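Side-chain contacts in beta-galactosidase BgaB (Bifidobacterium adolescentis, PDB 5VYM), which hydrolyses terminal beta-galactose residues of transgalactooligosaccharides, acting best on Gal(beta1-4)Gal units, and is represented here by its middle, trimerisation domain: residues N30-V35 with A49-L54; Q78-F83 with G88-G93; T23-K28 with E127-L132. All coordinates share one frame; numbering follows the deposited sequence.

Interaction 1 (N30-V35 with A49-L54)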
loop_
_atom_site.group_PDB
_atom_site.type_symbol
_atom_site.label_atom_id
_atom_site.label_comp_id
_atom_site.label_asym_id
_atom_site.label_seq_id
_atom_site.Cartn_x
_atom_site.Cartn_y
_atom_site.Cartn_z
ATOM N N ASN B 30 -12.645 23.461 2.217
ATOM C CA ASN B 30 -13.082 23.660 3.596
ATOM C C ASN B 30 -13.332 22.287 4.202
ATOM O O ASN B 30 -14.253 21.581 3.779
ATOM C CB ASN B 30 -14.337 24.532 3.657
ATOM C CG ASN B 30 -14.660 24.999 5.065
ATOM O OD1 ASN B 30 -14.654 24.214 6.014
ATOM N ND2 ASN B 30 -14.944 26.290 5.207
ATOM N N HIS B 31 -12.520 21.913 5.193
ATOM C CA HIS B 31 -12.605 20.563 5.743
ATOM C C HIS B 31 -13.938 20.332 6.446
ATOM O O HIS B 31 -14.655 19.373 6.137
ATOM C CB HIS B 31 -11.442 20.304 6.701
ATOM C CG HIS B 31 -11.542 18.997 7.423
ATOM N ND1 HIS B 31 -11.937 17.833 6.800
ATOM C CD2 HIS B 31 -11.306 18.672 8.715
ATOM C CE1 HIS B 31 -11.939 16.846 7.678
ATOM N NE2 HIS B 31 -11.559 17.328 8.848
ATOM N N TRP B 32 -14.287 21.202 7.398
ATOM C CA TRP B 32 -15.503 20.978 8.173
ATOM C C TRP B 32 -16.755 21.100 7.313
ATOM O O TRP B 32 -17.731 20.377 7.542
ATOM C CB TRP B 32 -15.581 21.949 9.351
ATOM C CG TRP B 32 -16.831 21.765 10.151
ATOM C CD1 TRP B 32 -17.885 22.625 10.236
ATOM C CD2 TRP B 32 -17.170 20.629 10.955
ATOM N NE1 TRP B 32 -18.855 22.101 11.058
ATOM C CE2 TRP B 32 -18.441 20.876 11.511
ATOM C CE3 TRP B 32 -16.520 19.431 11.264
ATOM C CZ2 TRP B 32 -19.074 19.970 12.357
ATOM C CZ3 TRP B 32 -17.150 18.532 12.105
ATOM C CH2 TRP B 32 -18.415 18.807 12.641
ATOM N N HIS B 33 -16.751 22.003 6.331
ATOM C CA HIS B 33 -17.887 22.084 5.420
ATOM C C HIS B 33 -18.005 20.824 4.576
ATOM O O HIS B 33 -19.119 20.395 4.253
ATOM C CB HIS B 33 -17.767 23.319 4.527
ATOM C CG HIS B 33 -18.057 24.606 5.236
ATOM N ND1 HIS B 33 -18.215 25.802 4.571
ATOM C CD2 HIS B 33 -18.219 24.882 6.551
ATOM C CE1 HIS B 33 -18.462 26.761 5.446
ATOM N NE2 HIS B 33 -18.470 26.229 6.655
ATOM N N ASP B 34 -16.874 20.214 4.216
ATOM C CA ASP B 34 -16.920 18.946 3.498
ATOM C C ASP B 34 -17.445 17.833 4.397
ATOM O O ASP B 34 -18.171 16.944 3.936
ATOM C CB ASP B 34 -15.531 18.601 2.957
ATOM C CG ASP B 34 -15.585 17.806 1.664
ATOM O OD1 ASP B 34 -16.701 17.515 1.183
ATOM O OD2 ASP B 34 -14.507 17.474 1.126
ATOM N N VAL B 35 -17.102 17.878 5.687
ATOM C CA VAL B 35 -17.616 16.893 6.636
ATOM C C VAL B 35 -19.129 17.017 6.770
ATOM O O VAL B 35 -19.849 16.011 6.778
ATOM C CB VAL B 35 -16.913 17.048 7.997
ATOM C CG1 VAL B 35 -17.588 16.180 9.048
ATOM C CG2 VAL B 35 -15.440 16.697 7.877
ATOM N N ALA B 49 -24.314 8.484 9.105
ATOM C CA ALA B 49 -22.949 8.206 9.518
ATOM C C ALA B 49 -22.587 9.037 10.741
ATOM O O ALA B 49 -23.146 10.113 10.973
ATOM C CB ALA B 49 -21.966 8.501 8.383
ATOM N N ASP B 50 -21.649 8.522 11.529
ATOM C CA ASP B 50 -21.110 9.252 12.664
ATOM C C ASP B 50 -19.934 10.110 12.222
ATOM O O ASP B 50 -19.250 9.804 11.242
ATOM C CB ASP B 50 -20.658 8.296 13.770
ATOM C CG ASP B 50 -21.780 7.417 14.278
ATOM O OD1 ASP B 50 -22.944 7.869 14.275
ATOM O OD2 ASP B 50 -21.494 6.271 14.685
ATOM N N ILE B 51 -19.706 11.196 12.952
ATOM C CA ILE B 51 -18.517 12.020 12.781
ATOM C C ILE B 51 -17.573 11.705 13.931
ATOM O O ILE B 51 -17.904 11.938 15.100
ATOM C CB ILE B 51 -18.865 13.514 12.732
ATOM C CG1 ILE B 51 -19.785 13.802 11.543
ATOM C CG2 ILE B 51 -17.596 14.349 12.643
ATOM C CD1 ILE B 51 -20.217 15.245 11.439
ATOM N N VAL B 52 -16.404 11.162 13.605
ATOM C CA VAL B 52 -15.445 10.675 14.589
ATOM C C VAL B 52 -14.142 11.427 14.387
ATOM O O VAL B 52 -13.689 11.565 13.249
ATOM C CB VAL B 52 -15.211 9.157 14.476
ATOM C CG1 VAL B 52 -14.198 8.694 15.511
ATOM C CG2 VAL B 52 -16.525 8.407 14.629
ATOM N N PRO B 53 -13.511 11.942 15.444
ATOM C CA PRO B 53 -12.186 12.547 15.286
ATOM C C PRO B 53 -11.183 11.541 14.741
ATOM O O PRO B 53 -11.240 10.346 15.041
ATOM C CB PRO B 53 -11.823 12.986 16.710
ATOM C CG PRO B 53 -13.135 13.159 17.393
ATOM C CD PRO B 53 -14.045 12.118 16.806
ATOM N N LEU B 54 -10.253 12.049 13.929
ATOM C CA LEU B 54 -9.276 11.185 13.273
ATOM C C LEU B 54 -8.435 10.420 14.286
ATOM O O LEU B 54 -8.074 9.259 14.054
ATOM C CB LEU B 54 -8.390 12.022 12.349
ATOM C CG LEU B 54 -7.253 11.321 11.607
ATOM C CD1 LEU B 54 -7.774 10.130 10.830
ATOM C CD2 LEU B 54 -6.544 12.293 10.676
#

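Interaction 2 (Q78-F83 with G88-G93)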
loop_
_atom_site.group_PDB
_atom_site.type_symbol
_atom_site.label_atom_id
_atom_site.label_comp_id
_atom_site.label_asym_id
_atom_site.label_seq_id
_atom_site.Cartn_x
_atom_site.Cartn_y
_atom_site.Cartn_z
ATOM N N GLN B 78 -0.972 4.877 7.595
ATOM C CA GLN B 78 -0.787 3.463 7.906
ATOM C C GLN B 78 -2.015 2.885 8.599
ATOM O O GLN B 78 -2.374 1.724 8.369
ATOM C CB GLN B 78 0.459 3.279 8.773
ATOM C CG GLN B 78 0.779 1.831 9.112
ATOM C CD GLN B 78 1.107 1.005 7.886
ATOM O OE1 GLN B 78 1.898 1.417 7.039
ATOM N NE2 GLN B 78 0.491 -0.166 7.780
ATOM N N ARG B 79 -2.673 3.677 9.452
ATOM C CA ARG B 79 -3.886 3.200 10.111
ATOM C C ARG B 79 -4.987 2.918 9.098
ATOM O O ARG B 79 -5.738 1.946 9.239
ATOM C CB ARG B 79 -4.363 4.216 11.148
ATOM C CG ARG B 79 -3.463 4.349 12.367
ATOM C CD ARG B 79 -3.940 5.477 13.268
ATOM N NE ARG B 79 -5.270 5.217 13.812
ATOM C CZ ARG B 79 -6.109 6.166 14.214
ATOM N NH1 ARG B 79 -5.762 7.443 14.121
ATOM N NH2 ARG B 79 -7.299 5.840 14.698
ATOM N N LEU B 80 -5.100 3.760 8.067
ATOM C CA LEU B 80 -6.074 3.509 7.010
ATOM C C LEU B 80 -5.725 2.251 6.226
ATOM O O LEU B 80 -6.609 1.453 5.895
ATOM C CB LEU B 80 -6.159 4.712 6.072
ATOM C CG LEU B 80 -6.735 6.007 6.645
ATOM C CD1 LEU B 80 -6.562 7.138 5.647
ATOM C CD2 LEU B 80 -8.200 5.828 7.002
ATOM N N ALA B 81 -4.438 2.055 5.922
ATOM C CA ALA B 81 -4.028 0.871 5.175
ATOM C C ALA B 81 -4.292 -0.400 5.971
ATOM O O ALA B 81 -4.785 -1.391 5.422
ATOM C CB ALA B 81 -2.553 0.973 4.794
ATOM N N ASP B 82 -3.969 -0.391 7.267
ATOM C CA ASP B 82 -4.288 -1.536 8.115
ATOM C C ASP B 82 -5.794 -1.754 8.192
ATOM O O ASP B 82 -6.269 -2.894 8.126
ATOM C CB ASP B 82 -3.708 -1.336 9.516
ATOM C CG ASP B 82 -2.196 -1.467 9.547
ATOM O OD1 ASP B 82 -1.664 -2.393 8.902
ATOM O OD2 ASP B 82 -1.541 -0.641 10.218
ATOM N N PHE B 83 -6.557 -0.670 8.331
ATOM C CA PHE B 83 -8.009 -0.779 8.405
ATOM C C PHE B 83 -8.581 -1.365 7.120
ATOM O O PHE B 83 -9.451 -2.243 7.157
ATOM C CB PHE B 83 -8.611 0.597 8.698
ATOM C CG PHE B 83 -10.110 0.639 8.628
ATOM C CD1 PHE B 83 -10.750 1.085 7.484
ATOM C CD2 PHE B 83 -10.878 0.245 9.710
ATOM C CE1 PHE B 83 -12.130 1.130 7.416
ATOM C CE2 PHE B 83 -12.257 0.287 9.650
ATOM C CZ PHE B 83 -12.885 0.731 8.500
ATOM N N GLY B 88 -11.853 -3.290 5.666
ATOM C CA GLY B 88 -12.610 -2.063 5.751
ATOM C C GLY B 88 -12.686 -1.325 4.427
ATOM O O GLY B 88 -11.905 -1.554 3.505
ATOM N N ARG B 89 -13.659 -0.421 4.343
ATOM C CA ARG B 89 -13.861 0.423 3.173
ATOM C C ARG B 89 -13.446 1.849 3.507
ATOM O O ARG B 89 -13.838 2.386 4.549
ATOM C CB ARG B 89 -15.319 0.383 2.709
ATOM C CG ARG B 89 -15.585 1.176 1.439
ATOM C CD ARG B 89 -16.932 0.823 0.827
ATOM N NE ARG B 89 -18.048 1.158 1.705
ATOM C CZ ARG B 89 -19.327 1.004 1.376
ATOM N NH1 ARG B 89 -19.654 0.520 0.186
ATOM N NH2 ARG B 89 -20.282 1.333 2.235
ATOM N N VAL B 90 -12.652 2.454 2.629
ATOM C CA VAL B 90 -12.123 3.799 2.828
ATOM C C VAL B 90 -12.516 4.652 1.631
ATOM O O VAL B 90 -12.301 4.253 0.481
ATOM C CB VAL B 90 -10.594 3.786 3.009
ATOM C CG1 VAL B 90 -10.070 5.201 3.207
ATOM C CG2 VAL B 90 -10.202 2.894 4.180
ATOM N N VAL B 91 -13.095 5.818 1.900
ATOM C CA VAL B 91 -13.470 6.777 0.865
ATOM C C VAL B 91 -12.591 8.007 1.040
ATOM O O VAL B 91 -12.587 8.630 2.109
ATOM C CB VAL B 91 -14.961 7.140 0.938
ATOM C CG1 VAL B 91 -15.317 8.142 -0.152
ATOM C CG2 VAL B 91 -15.818 5.889 0.817
ATOM N N VAL B 92 -11.846 8.355 -0.005
ATOM C CA VAL B 92 -10.840 9.411 0.054
ATOM C C VAL B 92 -11.253 10.531 -0.890
ATOM O O VAL B 92 -11.453 10.299 -2.089
ATOM C CB VAL B 92 -9.442 8.884 -0.305
ATOM C CG1 VAL B 92 -8.417 10.001 -0.226
ATOM C CG2 VAL B 92 -9.058 7.738 0.613
ATOM N N GLY B 93 -11.372 11.747 -0.349
ATOM C CA GLY B 93 -11.672 12.896 -1.173
ATOM C C GLY B 93 -10.458 13.412 -1.925
ATOM O O GLY B 93 -9.312 13.081 -1.620
#

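Interaction 3 (T23-K28 with E127-L132)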
loop_
_atom_site.group_PDB
_atom_site.type_symbol
_atom_site.label_atom_id
_atom_site.label_comp_id
_atom_site.label_asym_id
_atom_site.label_seq_id
_atom_site.Cartn_x
_atom_site.Cartn_y
_atom_site.Cartn_z
ATOM N N THR B 23 -4.646 29.927 2.714
ATOM C CA THR B 23 -3.427 29.832 1.921
ATOM C C THR B 23 -3.473 28.702 0.898
ATOM O O THR B 23 -2.466 28.442 0.231
ATOM C CB THR B 23 -2.213 29.648 2.837
ATOM O OG1 THR B 23 -2.384 28.468 3.633
ATOM C CG2 THR B 23 -2.048 30.852 3.753
ATOM N N LEU B 24 -4.609 28.029 0.759
ATOM C CA LEU B 24 -4.745 26.931 -0.183
ATOM C C LEU B 24 -5.066 27.457 -1.580
ATOM O O LEU B 24 -5.466 28.613 -1.741
ATOM C CB LEU B 24 -5.833 25.974 0.295
ATOM C CG LEU B 24 -5.489 25.214 1.577
ATOM C CD1 LEU B 24 -6.643 24.322 1.991
ATOM C CD2 LEU B 24 -4.219 24.401 1.387
ATOM N N PRO B 25 -4.889 26.628 -2.617
ATOM C CA PRO B 25 -5.169 27.096 -3.987
ATOM C C PRO B 25 -6.616 27.500 -4.236
ATOM O O PRO B 25 -6.905 28.036 -5.314
ATOM C CB PRO B 25 -4.779 25.890 -4.855
ATOM C CG PRO B 25 -3.782 25.148 -4.039
ATOM C CD PRO B 25 -4.225 25.312 -2.614
ATOM N N SER B 26 -7.529 27.268 -3.296
ATOM C CA SER B 26 -8.923 27.640 -3.498
ATOM C C SER B 26 -9.602 27.801 -2.147
ATOM O O SER B 26 -9.409 26.979 -1.248
ATOM C CB SER B 26 -9.664 26.596 -4.343
ATOM O OG SER B 26 -11.051 26.884 -4.408
ATOM N N MET B 27 -10.400 28.864 -2.015
ATOM C CA MET B 27 -11.157 29.077 -0.788
ATOM C C MET B 27 -12.296 28.079 -0.636
ATOM O O MET B 27 -12.849 27.953 0.461
ATOM C CB MET B 27 -11.707 30.503 -0.747
ATOM C CG MET B 27 -10.648 31.595 -0.825
ATOM S SD MET B 27 -9.498 31.602 0.565
ATOM C CE MET B 27 -8.072 30.786 -0.151
ATOM N N LYS B 28 -12.660 27.373 -1.710
ATOM C CA LYS B 28 -13.685 26.340 -1.616
ATOM C C LYS B 28 -13.218 25.147 -0.792
ATOM O O LYS B 28 -14.055 24.396 -0.279
ATOM C CB LYS B 28 -14.099 25.895 -3.021
ATOM C CG LYS B 28 -15.315 24.976 -3.071
ATOM C CD LYS B 28 -16.538 25.631 -2.452
ATOM C CE LYS B 28 -17.793 24.807 -2.711
ATOM N NZ LYS B 28 -17.687 23.423 -2.167
ATOM N N GLU B 127 0.561 13.295 -10.784
ATOM C CA GLU B 127 1.893 13.855 -10.584
ATOM C C GLU B 127 1.912 14.912 -9.488
ATOM O O GLU B 127 2.901 15.015 -8.753
ATOM C CB GLU B 127 2.426 14.441 -11.892
ATOM C CG GLU B 127 2.900 13.392 -12.892
ATOM C CD GLU B 127 3.933 12.441 -12.304
ATOM O OE1 GLU B 127 3.541 11.387 -11.755
ATOM O OE2 GLU B 127 5.140 12.750 -12.389
ATOM N N GLU B 128 0.839 15.687 -9.351
ATOM C CA GLU B 128 0.759 16.700 -8.308
ATOM C C GLU B 128 -0.689 17.132 -8.148
ATOM O O GLU B 128 -1.531 16.891 -9.018
ATOM C CB GLU B 128 1.648 17.909 -8.623
ATOM C CG GLU B 128 1.274 18.643 -9.898
ATOM C CD GLU B 128 2.174 19.833 -10.169
ATOM O OE1 GLU B 128 3.088 20.082 -9.356
ATOM O OE2 GLU B 128 1.968 20.517 -11.193
ATOM N N PHE B 129 -0.964 17.769 -7.012
ATOM C CA PHE B 129 -2.270 18.367 -6.778
ATOM C C PHE B 129 -2.518 19.468 -7.803
ATOM O O PHE B 129 -1.714 20.393 -7.946
ATOM C CB PHE B 129 -2.332 18.921 -5.353
ATOM C CG PHE B 129 -3.700 19.364 -4.922
ATOM C CD1 PHE B 129 -4.772 18.487 -4.952
ATOM C CD2 PHE B 129 -3.906 20.649 -4.447
ATOM C CE1 PHE B 129 -6.029 18.894 -4.540
ATOM C CE2 PHE B 129 -5.158 21.061 -4.033
ATOM C CZ PHE B 129 -6.222 20.181 -4.078
ATOM N N ASN B 130 -3.632 19.358 -8.530
ATOM C CA ASN B 130 -3.902 20.255 -9.655
ATOM C C ASN B 130 -5.419 20.331 -9.841
ATOM O O ASN B 130 -6.016 19.485 -10.508
ATOM C CB ASN B 130 -3.204 19.769 -10.917
ATOM C CG ASN B 130 -3.562 20.593 -12.134
ATOM O OD1 ASN B 130 -3.822 21.791 -12.034
ATOM N ND2 ASN B 130 -3.584 19.949 -13.297
ATOM N N ILE B 131 -6.024 21.359 -9.251
ATOM C CA ILE B 131 -7.467 21.554 -9.313
ATOM C C ILE B 131 -7.786 22.669 -10.296
ATOM O O ILE B 131 -7.015 23.623 -10.466
ATOM C CB ILE B 131 -8.061 21.856 -7.921
ATOM C CG1 ILE B 131 -7.315 23.016 -7.257
ATOM C CG2 ILE B 131 -8.030 20.613 -7.046
ATOM C CD1 ILE B 131 -7.849 23.375 -5.887
ATOM N N LEU B 132 -8.937 22.549 -10.951
ATOM C CA LEU B 132 -9.403 23.533 -11.914
ATOM C C LEU B 132 -10.840 23.917 -11.591
ATOM O O LEU B 132 -11.557 23.193 -10.895
ATOM C CB LEU B 132 -9.315 23.005 -13.353
ATOM C CG LEU B 132 -7.915 22.685 -13.878
ATOM C CD1 LEU B 132 -7.991 22.092 -15.276
ATOM C CD2 LEU B 132 -7.039 23.930 -13.864
#

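Interaction 1 (N30-V35 with A49-L54)
Trp32 and Val35 meet Ile51 in a small apolar contact between a helix and an edge strand of a parallel sheet. Helix 31-44 lies beside strand 50-53, which is outermost in the four-stranded sheet within this chain. This is helix-on-sheet packing in the trimerisation domain of a family 42 beta-galactosidase. The backbones stand well apart, with 7.9 Å between Val35 CA and Ile51 CA, so side chains bridge the gap. The closest touch is Val35 CG1 to Ile51 CD1, at 3.7 Å. Val35 CG1 also reaches the other branch of the isoleucine, at 4.0 Å from Ile51 CG2, and so sits against both. Trp32 adds the six-membered end of its indole: Trp32 CH2 lies 4.2 Å from Ile51 CD1. Trp32 CG is anti to the backbone N (chi1 179°), and this brings the far end of the ring to Ile51; the two side chains cross at about a right angle. Phe11 meets the indole edge-to-face, and Val35 also packs on Ile9, both from strand 7-11. The helix start is capped by Asn30, whose OD1 accepts from His33 N at 3.1 Å. An alanine in place of Ile51 would probably open a gap beside Val35 CG1 and leave the end of the indole without its neighbour on the strand. The contact is wholly apolar and only partly buried, so it probably rests on shape and on the water it partly keeps out, not on directed bonds.

Interaction 2 (Q78-F83 with G88-G93)
Segment 78-83 of helix 74-85 runs back over strand 89-93, with 8.8 Å between their axes and 138° between their directions. Together with strand 63-66 they make a beta-alpha-beta unit of the parallel sheet. The backbones draw together at the turn, where Phe83 CA and Gly88 CA are 5.5 Å apart. There Gly88 N donates to Phe83 O at 3.0 Å. The bond is bent, with 142° at the hydrogen, and the donor is tilted somewhat from the carbonyl plane. This bond ties the last turn of the helix to the residue just before the strand.

Phe83 carries most of the side-chain contact. Its CG is anti to the backbone N (chi1 173°), and the ring extends to the strand. Gly88 CA lies over one face, 4.1 Å from the Phe83 ring centroid, in a CH-pi contact. Gly88 has no side chain, which is consistent with its close approach to the ring face. Val90 lies at the ring edge, with Val90 CG2 3.8 Å from Phe83 CD1. Its other methyl is turned to the leucine one helical turn earlier, with Val90 CG1 4.3 Å from Leu80 CD2. Trp58 also meets the Phe83 ring edge-to-face.

Arg89 points away from the helix. Its NE bonds to Thr63, and its guanidinium makes weak bonds to the second subunit. The strand itself pairs in parallel with a strand of that subunit, so the sheet continues across the interface. On the helix side, the backbone of Arg89 meets the same aromatic ring: Arg89 O lies in the ring plane, at the edge, 3.6 Å from Phe83 CE1.

Interaction 3 (T23-K28 with E127-L132)
Pro25 and Ser26 touch Ile131 and Phe129 in a loose apolar contact at the surface. The end of Ile131 does most of the touching. Its CD1 reaches both residues of the loop, at 4.0 Å from Ser26 CB and 4.1 Å from Pro25 CB. Phe129 offers its ring edge: Phe129 CE2 is 4.3 Å from Pro25 CG, which lies near the ring plane. The proline is therefore met by the isoleucine at CB and by the aromatic ring at CG. All these are carbon-to-carbon van der Waals contacts, and the backbones are 8.0 Å apart at their nearest, between Pro25 CA and Ile131 CA.

The torsion of Ile131 explains its reach. CG1 stands between the backbone N and the carbonyl carbon (chi1 52°), a crowded position, and from there the chain runs on extended to CD1 (chi2 180°). On the loop side, Ser26 turns its oxygen to its own backbone. Ser26 OG accepts from Lys28 N at 3.2 Å, which closes an ST turn. That bond helps to set the course of the chain just after Pro25, while the serine CB is left to pack on the isoleucine.

Farther out, Phe129 also packs on Leu98 of the same chain. The second subunit also meets both segments. Gln163 of that subunit bonds to Asn130 N and Glu128 O, and its Leu161 packs on Ile131. Lys28 NZ makes a salt bridge to Asp211 of the second subunit. Ile131 and Leu132 pair in an antiparallel ladder with a strand of that chain. The contact thus joins the loop between helices 13-20 and 31-44 to an intersubunit beta-ladder, in which a short strand extends a sheet of the neighbouring subunit.

How the interactions relate
All three contacts lie in the trimerisation domain. Interaction 1 comes before interaction 2 along the chain, and both are nested inside the long loop closed by interaction 3. Interactions 1 and 2 serve the same parallel sheet, at its two outermost strands within this chain, 50-53 and 89-93. Their centres are about 15 Å apart, and they meet through a probable hydrogen bond from Arg79 NH1 to Leu54 O. Interaction 3 adjoins interaction 1 in sequence, with centres about 20 Å apart. It stays about 7 Å from interaction 2 at the nearest atoms. Interactions 2 and 3 both touch the second subunit, so both contacts lie close to where the subunits meet.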